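Local coordinates for protein amicyanin (Paracoccus versutus, PDB 1ID2) that carries electrons as a small type-1 blue copper protein of the plastocyanin/azurin family, holding one copper ion in a beta barrel, at residues N48-V51 with M52-V56; A67-G70 with E71-T74. One frame throughout, in Å; residues are numbered along the deposited sequence.

Contact 1 of 2, residues N48-V51 with M52-V56. With CU (copper (II) ion), chain D.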
ATOM      1  N   ASN A  48      -2.321  -4.640   8.208  1.00 12.66           N
ATOM      2  CA  ASN A  48      -1.596  -4.354   9.418  1.00 12.69           C
ATOM      3  C   ASN A  48      -1.886  -5.415  10.479  1.00 21.56           C
ATOM      4  O   ASN A  48      -3.047  -5.627  10.853  1.00 11.89           O
ATOM      5  CB  ASN A  48      -1.992  -2.966   9.952  1.00 13.66           C
ATOM      6  CG  ASN A  48      -1.146  -2.549  11.151  1.00 11.83           C
ATOM      7  OD1 ASN A  48      -0.141  -3.168  11.432  1.00 21.12           O
ATOM      8  ND2 ASN A  48      -1.559  -1.497  11.852  1.00  6.75           N
ATOM      9  N   GLY A  49      -0.841  -6.087  10.936  1.00 15.65           N
ATOM     10  CA  GLY A  49      -1.015  -7.124  11.920  1.00  8.57           C
ATOM     11  C   GLY A  49      -0.913  -6.635  13.350  1.00 23.60           C
ATOM     12  O   GLY A  49      -1.201  -7.397  14.262  1.00 18.98           O
ATOM     13  N   GLU A  50      -0.492  -5.394  13.576  1.00 13.86           N
ATOM     14  CA  GLU A  50      -0.192  -4.961  14.937  1.00  8.91           C
ATOM     15  C   GLU A  50      -0.995  -3.751  15.365  1.00  7.05           C
ATOM     16  O   GLU A  50      -1.595  -3.070  14.528  1.00 17.22           O
ATOM     17  CB  GLU A  50       1.313  -4.692  15.102  1.00 13.05           C
ATOM     18  CG  GLU A  50       1.964  -3.831  14.021  1.00 11.84           C
ATOM     19  CD  GLU A  50       3.485  -3.746  14.169  1.00 19.95           C
ATOM     20  OE1 GLU A  50       4.091  -4.661  14.758  1.00 20.25           O
ATOM     21  OE2 GLU A  50       4.086  -2.784  13.648  1.00 17.22           O
ATOM     22  N   VAL A  51      -0.933  -3.426  16.652  1.00 17.06           N
ATOM     23  CA  VAL A  51      -1.673  -2.278  17.191  1.00 23.01           C
ATOM     24  C   VAL A  51      -1.117  -0.888  16.859  1.00 11.67           C
ATOM     25  O   VAL A  51      -1.828   0.107  16.981  1.00 23.51           O
ATOM     26  CB  VAL A  51      -1.850  -2.381  18.730  1.00 23.83           C
ATOM     27  CG1 VAL A  51      -2.831  -3.459  19.056  1.00 20.98           C
ATOM     28  CG2 VAL A  51      -0.542  -2.700  19.392  1.00 11.77           C
ATOM     29  N   MET A  52       0.169  -0.803  16.533  1.00 24.15           N
ATOM     30  CA  MET A  52       0.742   0.424  15.965  1.00 26.77           C
ATOM     31  C   MET A  52       0.083   0.742  14.633  1.00 12.86           C
ATOM     32  O   MET A  52       0.143  -0.047  13.704  1.00  9.63           O
ATOM     33  CB  MET A  52       2.235   0.252  15.720  1.00 20.34           C
ATOM     34  CG  MET A  52       2.934   1.508  15.233  1.00 10.51           C
ATOM     35  SD  MET A  52       3.191   2.683  16.548  1.00 19.85           S
ATOM     36  CE  MET A  52       4.788   2.141  17.200  1.00 17.02           C
ATOM     37  N   PRO A  53      -0.428   1.958  14.480  1.00 14.35           N
ATOM     38  CA  PRO A  53      -1.063   2.203  13.188  1.00 22.44           C
ATOM     39  C   PRO A  53      -0.019   2.477  12.118  1.00 17.16           C
ATOM     40  O   PRO A  53       1.015   3.086  12.388  1.00 16.69           O
ATOM     41  CB  PRO A  53      -1.970   3.405  13.465  1.00 15.08           C
ATOM     42  CG  PRO A  53      -2.156   3.380  14.977  1.00 19.92           C
ATOM     43  CD  PRO A  53      -0.810   2.968  15.477  1.00 10.50           C
ATOM     44  N   HIS A  54      -0.315   2.047  10.899  1.00 15.38           N
ATOM     45  CA  HIS A  54       0.593   2.162   9.773  1.00  3.90           C
ATOM     46  C   HIS A  54      -0.220   2.538   8.544  1.00 10.00           C
ATOM     47  O   HIS A  54      -1.406   2.221   8.476  1.00 17.70           O
ATOM     48  CB  HIS A  54       1.312   0.843   9.541  1.00  5.83           C
ATOM     49  CG  HIS A  54       2.213   0.433  10.677  1.00 12.35           C
ATOM     50  ND1 HIS A  54       3.319   1.166  11.028  1.00 18.41           N
ATOM     51  CD2 HIS A  54       2.196  -0.707  11.407  1.00 12.72           C
ATOM     52  CE1 HIS A  54       3.940   0.464  11.956  1.00  7.29           C
ATOM     53  NE2 HIS A  54       3.309  -0.671  12.223  1.00  9.25           N
ATOM     54  N   ASN A  55       0.345   3.362   7.669  1.00 12.62           N
ATOM     55  CA  ASN A  55      -0.304   3.651   6.391  1.00 10.35           C
ATOM     56  C   ASN A  55       0.644   3.403   5.227  1.00 15.19           C
ATOM     57  O   ASN A  55       1.699   2.769   5.407  1.00 13.60           O
ATOM     58  CB  ASN A  55      -0.848   5.091   6.347  1.00 10.60           C
ATOM     59  CG  ASN A  55       0.237   6.130   6.113  1.00 13.86           C
ATOM     60  OD1 ASN A  55       1.381   5.902   6.452  1.00 16.35           O
ATOM     61  ND2 ASN A  55      -0.145   7.311   5.629  1.00  4.59           N
ATOM     62  N   VAL A  56       0.163   3.704   4.016  1.00 17.24           N
ATOM     63  CA  VAL A  56       0.982   3.641   2.797  1.00 11.75           C
ATOM     64  C   VAL A  56       0.975   5.026   2.177  1.00 15.85           C
ATOM     65  O   VAL A  56      -0.096   5.629   2.070  1.00 15.84           O
ATOM     66  CB  VAL A  56       0.403   2.602   1.781  1.00 18.06           C
ATOM     67  CG1 VAL A  56       1.104   2.693   0.440  1.00 26.35           C
ATOM     68  CG2 VAL A  56       0.592   1.213   2.326  1.00 18.76           C
TER
HETATM   69 CU    CU D 107       4.220   2.781  10.216  1.00 21.77          CU

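Contact 2 of 2, residues A67-G70 with E71-T74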
ATOM      1  N   ALA A  67       1.727  14.428  -3.727  1.00 31.35           N
ATOM      2  CA  ALA A  67       1.951  13.393  -2.728  1.00 34.03           C
ATOM      3  C   ALA A  67       0.639  12.698  -2.394  1.00 29.37           C
ATOM      4  O   ALA A  67      -0.429  13.330  -2.389  1.00 46.45           O
ATOM      5  CB  ALA A  67       2.540  14.003  -1.464  1.00 18.51           C
ATOM      6  N   PHE A  68       0.752  11.430  -2.003  1.00 50.83           N
ATOM      7  CA  PHE A  68      -0.390  10.612  -1.610  1.00 21.12           C
ATOM      8  C   PHE A  68      -0.153   9.991  -0.226  1.00 10.20           C
ATOM      9  O   PHE A  68       0.857   9.335   0.009  1.00 22.48           O
ATOM     10  CB  PHE A  68      -0.637   9.513  -2.662  1.00 21.77           C
ATOM     11  CG  PHE A  68      -1.859   8.681  -2.392  1.00 31.94           C
ATOM     12  CD1 PHE A  68      -1.755   7.491  -1.675  1.00 46.61           C
ATOM     13  CD2 PHE A  68      -3.124   9.171  -2.690  1.00 26.82           C
ATOM     14  CE1 PHE A  68      -2.887   6.822  -1.240  1.00 33.37           C
ATOM     15  CE2 PHE A  68      -4.273   8.503  -2.258  1.00 38.69           C
ATOM     16  CZ  PHE A  68      -4.154   7.333  -1.528  1.00 31.00           C
ATOM     17  N   ARG A  69      -1.074  10.238   0.697  1.00  8.30           N
ATOM     18  CA  ARG A  69      -0.985   9.666   2.020  1.00 11.82           C
ATOM     19  C   ARG A  69      -2.214   8.816   2.264  1.00 20.42           C
ATOM     20  O   ARG A  69      -3.312   9.343   2.314  1.00 24.73           O
ATOM     21  CB  ARG A  69      -0.926  10.774   3.056  1.00 18.86           C
ATOM     22  CG  ARG A  69      -0.339  10.341   4.378  1.00 60.70           C
ATOM     23  CD  ARG A  69      -1.129  10.893   5.553  1.00 62.97           C
ATOM     24  NE  ARG A  69      -2.183   9.967   5.966  1.00115.62           N
ATOM     25  CZ  ARG A  69      -2.368   9.529   7.211  1.00 97.22           C
ATOM     26  NH1 ARG A  69      -1.562   9.910   8.200  1.00 87.30           N
ATOM     27  NH2 ARG A  69      -3.420   8.768   7.481  1.00 54.25           N
ATOM     28  N   GLY A  70      -2.032   7.511   2.410  1.00 12.39           N
ATOM     29  CA  GLY A  70      -3.164   6.636   2.656  1.00 17.69           C
ATOM     30  C   GLY A  70      -3.638   6.839   4.081  1.00 12.07           C
ATOM     31  O   GLY A  70      -2.881   7.328   4.913  1.00 23.55           O
ATOM     32  N   GLU A  71      -4.867   6.445   4.379  1.00 32.43           N
ATOM     33  CA  GLU A  71      -5.374   6.502   5.748  1.00 17.05           C
ATOM     34  C   GLU A  71      -4.708   5.432   6.610  1.00 12.96           C
ATOM     35  O   GLU A  71      -4.250   4.406   6.091  1.00 15.97           O
ATOM     36  CB  GLU A  71      -6.888   6.295   5.746  1.00 22.65           C
ATOM     37  CG  GLU A  71      -7.680   7.552   5.407  1.00 33.06           C
ATOM     38  CD  GLU A  71      -9.182   7.382   5.613  1.00 59.66           C
ATOM     39  OE1 GLU A  71      -9.608   6.841   6.662  1.00 49.91           O
ATOM     40  OE2 GLU A  71      -9.947   7.816   4.729  1.00 38.72           O
ATOM     41  N   MET A  72      -4.596   5.707   7.910  1.00 15.15           N
ATOM     42  CA  MET A  72      -3.990   4.777   8.888  1.00 20.28           C
ATOM     43  C   MET A  72      -4.821   3.504   9.131  1.00 22.05           C
ATOM     44  O   MET A  72      -6.043   3.580   9.242  1.00 18.76           O
ATOM     45  CB  MET A  72      -3.782   5.484  10.232  1.00 19.33           C
ATOM     46  CG  MET A  72      -2.978   6.783  10.155  1.00 41.28           C
ATOM     47  SD  MET A  72      -1.294   6.561   9.563  1.00 30.35           S
ATOM     48  CE  MET A  72      -0.775   5.462  10.769  1.00 13.50           C
ATOM     49  N   MET A  73      -4.165   2.344   9.086  1.00 15.83           N
ATOM     50  CA  MET A  73      -4.774   1.061   9.446  1.00  7.95           C
ATOM     51  C   MET A  73      -4.399   0.810  10.886  1.00 20.39           C
ATOM     52  O   MET A  73      -3.291   1.142  11.337  1.00 15.11           O
ATOM     53  CB  MET A  73      -4.209  -0.108   8.626  1.00 14.61           C
ATOM     54  CG  MET A  73      -4.469  -0.061   7.133  1.00 17.60           C
ATOM     55  SD  MET A  73      -3.345  -1.122   6.151  1.00 21.25           S
ATOM     56  CE  MET A  73      -2.145   0.084   5.566  1.00 11.06           C
ATOM     57  N   THR A  74      -5.380   0.351  11.639  1.00 15.47           N
ATOM     58  CA  THR A  74      -5.122  -0.229  12.929  1.00 12.96           C
ATOM     59  C   THR A  74      -5.115  -1.725  12.700  1.00  2.00           C
ATOM     60  O   THR A  74      -5.096  -2.191  11.537  1.00 16.72           O
ATOM     61  CB  THR A  74      -6.205   0.170  13.937  1.00 20.10           C
ATOM     62  OG1 THR A  74      -7.481  -0.308  13.499  1.00 27.85           O
ATOM     63  CG2 THR A  74      -6.272   1.680  14.048  1.00 22.45           C
TER

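Contact 1 of 2, residues N48-V51 with M52-V56
OE2 of E50 is gripped twice: NE2 of H54 donates to it at 2.7 Å with an N-H...O angle of 165°, and the backbone N of M29 donates to it too. Toward the histidine OE2 turns its anti lone pair, the one away from OE1, and it lies close to the ring plane; carboxylate and imidazole are nearly coplanar, 27° apart. OE1 forms a salt bridge with K28, so both oxygens are engaged. On the ring's far side ND1 of H54 binds copper at 2.0 Å. H54 is one of four residues of the type-1 site, with C93, H96 and M99, and it sits on the loop that leaves strand 43-48. The carboxylate thus acts in the second shell, helping, with the copper bond, to fix the ring's rotation and probably making the imidazole a stronger electron donor to the metal. N48 braces the same turn: its OD1 meets CD2 of H54 at the ring's edge, in its plane, at 3.4 Å. That side chain swings CG opposite its own N (chi1 -174°), carrying the amide across the turn. ND2 of N48 donates to O of M52 at 2.9 Å; that oxygen lies near the plane of the N48 amide, while the donor is tilted from the M52 carbonyl plane. ND2 also serves M73 O. The backbone N of E50 donates to OD1 of N48 at 3.1 Å, an Asx turn whose donor stands above the side-chain carbonyl plane.

Contact 2 of 2, residues A67-G70 with E71-T74
The guanidinium of R69 lies against the side chain of M72, the two chains crossing at about a right angle. NH2 of R69 comes to 3.4 Å from CG of M72, and NH1 of R69 stands 3.6 Å from SD of M72, so the thioether is met by both terminal nitrogens. NH2 of R69 also reaches the backbone, 3.5 Å from CA of E71, which sits at the edge of the guanidinium near its plane. Bends at chi2 and chi3 (-137° and 91°) carry the guanidinium forward over G70 toward M72, bringing NE of R69 to 2.9 Å from the carbonyl O of G70. M72 is bent at the same two torsions, which turns SD toward the arginine while CE packs on P53. Were M72 replaced by an alanine, the guanidinium would probably lose its contact with CG and SD and be freer to turn, and P53 would lose the methyl packed on it. Further out, N55 holds the backbone: its ND2 donates to O of G70, and V56 pairs with G70 through the backbone, extending the antiparallel ladder of strands 57-58 and 68-69 past the strand end. The nearest atom of the M72 side chain is about 6 Å from the copper, but M72 is not one of its ligands. A cation beside a polarisable sulfur probably gives a mild, weakly directional attraction.

From the N terminus, the chain leaves strand 43-48 and contact 1 closes the turn that delivers a copper ligand before strand 57-58 begins. Contact 2 opens later, at A67, just before strand 68-69, and runs into the loop leading to strand 77-83. The two therefore follow in series, neither nested nor crossed, yet their centres are only 10 Å apart. Segment 52-56 runs beside 67-70 and 71-74: H54 and M73 share a backbone hydrogen bond, and the amide of N55 packs on the side chain of R69. Together they tie the copper-bearing loop to the neighbouring loop and to the five-stranded sheet holding 43-48 and 77-83.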